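Long-range contact in Exo-1,3/1,4-beta-glucanase (Pseudoalteromonas sp., PDB 3RRX), which probably hydrolyses beta-1,3- and beta-1,4-glucans as an exo-acting glycosidase of glycoside hydrolase family 3: residues 84-89 and 367-372. The protein carries 1 engineered substitution. Sequence-based numbering, arbitrary orientation.
Sequences KYADEM and SKPSAR
Asp87 reaches out from helix 79-94 and grips Ser370 with both carboxylate oxygens. The backbone N of Ser370 gives a nearly straight bond to OD1 of Asp87 (2.9 Å, 167°). It meets that oxygen on its syn side, slightly out of the carboxylate plane. Ser370 OG donates to Asp87 OD2 in a very short bond of 2.5 Å. With chi1 at 67°, OG sits between its own N and carbonyl carbon. Lys368 runs extended past the carboxylate, its CG and CD alongside the two oxygens. Its NZ stays 4.3 Å from Asp87 OD2, too far for a salt bridge, and one water joins the two. The Pro369 ring lies beside the carboxylate, with CD 3.3 Å from Asp87 OD1. Its CB rests on Ala86 CB at 3.7 Å, and Tyr90 of the same helix also touches the proline. Replacing Asp87 by an alanine is likely to leave the Ser370 N-H and hydroxyl without these acceptors, and Lys368 without its water-linked countercharge. The contact joins a barrel helix to the loop between helices 344-361 and 384-397. One carboxylate thus accepts from both the N-H and the hydroxyl of Ser370, within the short 3-10 segment 369-371, and the lysine charge is likely to favour an ionised Asp87.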
ATOM      1  N   LYS A  84      -8.115  11.355 -22.190  1.00 21.80           N
ATOM      2  CA  LYS A  84      -9.206  12.237 -22.615  1.00 22.99           C
ATOM      3  C   LYS A  84      -9.924  12.820 -21.399  1.00 20.55           C
ATOM      4  O   LYS A  84     -10.246  14.009 -21.356  1.00 20.84           O
ATOM      5  CB  LYS A  84     -10.211  11.502 -23.508  1.00 25.17           C
ATOM      6  CG  LYS A  84     -11.385  12.384 -23.946  1.00 33.73           C
ATOM      7  CD  LYS A  84     -12.187  11.750 -25.082  1.00 39.49           C
ATOM      8  CE  LYS A  84     -12.800  10.421 -24.658  1.00 44.03           C
ATOM      9  NZ  LYS A  84     -13.556   9.761 -25.764  1.00 54.62           N
ATOM     10  N   TYR A  85     -10.191  11.965 -20.418  1.00 18.32           N
ATOM     11  CA  TYR A  85     -10.827  12.404 -19.184  1.00 21.85           C
ATOM     12  C   TYR A  85      -9.942  13.426 -18.475  1.00 21.11           C
ATOM     13  O   TYR A  85     -10.421  14.464 -18.001  1.00 20.63           O
ATOM     14  CB  TYR A  85     -11.096  11.206 -18.271  1.00 20.81           C
ATOM     15  CG  TYR A  85     -11.973  11.537 -17.091  1.00 21.55           C
ATOM     16  CD1 TYR A  85     -13.353  11.401 -17.165  1.00 27.80           C
ATOM     17  CD2 TYR A  85     -11.422  12.007 -15.902  1.00 25.69           C
ATOM     18  CE1 TYR A  85     -14.158  11.710 -16.084  1.00 27.10           C
ATOM     19  CE2 TYR A  85     -12.216  12.315 -14.823  1.00 21.49           C
ATOM     20  CZ  TYR A  85     -13.580  12.163 -14.915  1.00 25.64           C
ATOM     21  OH  TYR A  85     -14.365  12.480 -13.832  1.00 24.65           O
ATOM     22  N   ALA A  86      -8.646  13.142 -18.405  1.00 17.08           N
ATOM     23  CA  ALA A  86      -7.717  14.064 -17.751  1.00 18.70           C
ATOM     24  C   ALA A  86      -7.707  15.418 -18.460  1.00 19.87           C
ATOM     25  O   ALA A  86      -7.725  16.473 -17.810  1.00 17.67           O
ATOM     26  CB  ALA A  86      -6.309  13.456 -17.681  1.00 16.86           C
ATOM     27  N   ASP A  87      -7.703  15.396 -19.793  1.00 18.27           N
ATOM     28  CA  ASP A  87      -7.733  16.642 -20.572  1.00 20.27           C
ATOM     29  C   ASP A  87      -8.999  17.443 -20.279  1.00 17.23           C
ATOM     30  O   ASP A  87      -8.944  18.656 -20.120  1.00 22.43           O
ATOM     31  CB  ASP A  87      -7.655  16.370 -22.090  1.00 19.99           C
ATOM     32  CG  ASP A  87      -6.237  16.107 -22.581  1.00 24.53           C
ATOM     33  OD1 ASP A  87      -5.288  16.186 -21.769  1.00 17.59           O
ATOM     34  OD2 ASP A  87      -6.070  15.818 -23.797  1.00 21.60           O
ATOM     35  N   GLU A  88     -10.145  16.771 -20.241  1.00 17.66           N
ATOM     36  CA  GLU A  88     -11.406  17.476 -20.031  1.00 21.08           C
ATOM     37  C   GLU A  88     -11.402  18.213 -18.702  1.00 19.63           C
ATOM     38  O   GLU A  88     -11.737  19.392 -18.636  1.00 19.78           O
ATOM     39  CB  GLU A  88     -12.596  16.521 -20.074  1.00 18.26           C
ATOM     40  CG  GLU A  88     -13.030  16.132 -21.475  1.00 29.00           C
ATOM     41  CD  GLU A  88     -14.476  15.668 -21.501  1.00 35.25           C
ATOM     42  OE1 GLU A  88     -15.366  16.504 -21.773  1.00 36.66           O
ATOM     43  OE2 GLU A  88     -14.721  14.476 -21.225  1.00 33.55           O
ATOM     44  N   MET A  89     -11.026  17.508 -17.640  1.00 20.92           N
ATOM     45  CA  MET A  89     -10.942  18.126 -16.322  1.00 18.00           C
ATOM     46  C   MET A  89      -9.900  19.237 -16.277  1.00 19.78           C
ATOM     47  O   MET A  89     -10.130  20.293 -15.690  1.00 22.53           O
ATOM     48  CB  MET A  89     -10.648  17.064 -15.264  1.00 16.79           C
ATOM     49  CG  MET A  89     -11.814  16.134 -15.019  1.00 19.42           C
ATOM     50  SD  MET A  89     -13.234  17.053 -14.392  1.00 24.46           S
ATOM     51  CE  MET A  89     -14.439  15.746 -14.196  1.00 22.09           C
ATOM     52  N   SER A 367       2.222  20.934 -20.506  1.00 22.33           N
ATOM     53  CA  SER A 367       1.065  21.004 -21.385  0.50 21.89           C
ATOM     54  C   SER A 367      -0.119  20.297 -20.746  1.00 18.08           C
ATOM     55  O   SER A 367      -0.016  19.785 -19.633  1.00 19.00           O
ATOM     56  CB  SER A 367       1.389  20.322 -22.709  0.50 22.47           C
ATOM     57  OG  SER A 367       1.820  18.993 -22.473  0.50 22.59           O
ATOM     58  N   LYS A 368      -1.237  20.248 -21.458  1.00 17.10           N
ATOM     59  CA  LYS A 368      -2.377  19.477 -20.983  1.00 18.77           C
ATOM     60  C   LYS A 368      -1.954  18.008 -20.881  1.00 17.32           C
ATOM     61  O   LYS A 368      -1.021  17.579 -21.565  1.00 18.67           O
ATOM     62  CB  LYS A 368      -3.572  19.641 -21.921  1.00 19.46           C
ATOM     63  CG  LYS A 368      -3.361  19.032 -23.304  1.00 21.05           C
ATOM     64  CD  LYS A 368      -4.565  19.277 -24.210  1.00 21.61           C
ATOM     65  CE  LYS A 368      -4.328  18.707 -25.603  1.00 25.02           C
ATOM     66  NZ  LYS A 368      -5.451  19.039 -26.535  1.00 29.43           N
ATOM     67  N   PRO A 369      -2.625  17.234 -20.017  1.00 16.25           N
ATOM     68  CA  PRO A 369      -2.199  15.857 -19.731  1.00 17.65           C
ATOM     69  C   PRO A 369      -1.827  15.016 -20.974  1.00 19.94           C
ATOM     70  O   PRO A 369      -0.730  14.449 -21.009  1.00 16.83           O
ATOM     71  CB  PRO A 369      -3.421  15.268 -19.017  1.00 16.73           C
ATOM     72  CG  PRO A 369      -3.984  16.461 -18.259  1.00 16.78           C
ATOM     73  CD  PRO A 369      -3.778  17.641 -19.190  1.00 18.73           C
ATOM     74  N   SER A 370      -2.706  14.937 -21.975  1.00 17.60           N
ATOM     75  CA  SER A 370      -2.465  14.032 -23.109  1.00 17.52           C
ATOM     76  C   SER A 370      -1.215  14.387 -23.905  1.00 19.44           C
ATOM     77  O   SER A 370      -0.671  13.548 -24.626  1.00 22.27           O
ATOM     78  CB  SER A 370      -3.668  13.992 -24.061  1.00 18.03           C
ATOM     79  OG  SER A 370      -3.823  15.242 -24.708  1.00 14.96           O
ATOM     80  N   ALA A 371      -0.762  15.629 -23.782  1.00 18.06           N
ATOM     81  CA  ALA A 371       0.368  16.112 -24.570  1.00 20.86           C
ATOM     82  C   ALA A 371       1.709  16.032 -23.837  1.00 22.22           C
ATOM     83  O   ALA A 371       2.756  16.291 -24.425  1.00 22.31           O
ATOM     84  CB  ALA A 371       0.104  17.543 -25.047  1.00 21.40           C
ATOM     85  N   ARG A 372       1.689  15.679 -22.555  1.00 18.63           N
ATOM     86  CA  ARG A 372       2.927  15.603 -21.785  1.00 15.36           C
ATOM     87  C   ARG A 372       3.779  14.422 -22.228  1.00 15.31           C
ATOM     88  O   ARG A 372       3.251  13.391 -22.624  1.00 15.20           O
ATOM     89  CB  ARG A 372       2.620  15.488 -20.285  1.00 14.73           C
ATOM     90  CG  ARG A 372       1.828  16.670 -19.735  1.00 15.00           C
ATOM     91  CD  ARG A 372       1.374  16.461 -18.278  1.00 17.51           C
ATOM     92  NE  ARG A 372       0.519  17.566 -17.846  1.00 15.82           N
ATOM     93  CZ  ARG A 372      -0.337  17.516 -16.832  1.00 18.22           C
ATOM     94  NH1 ARG A 372      -0.465  16.405 -16.112  1.00 14.34           N
ATOM     95  NH2 ARG A 372      -1.070  18.585 -16.541  1.00 14.78           N
TER
HETATM   96  O   HOH W   1      -7.404  17.330 -25.540  1.00 29.68           O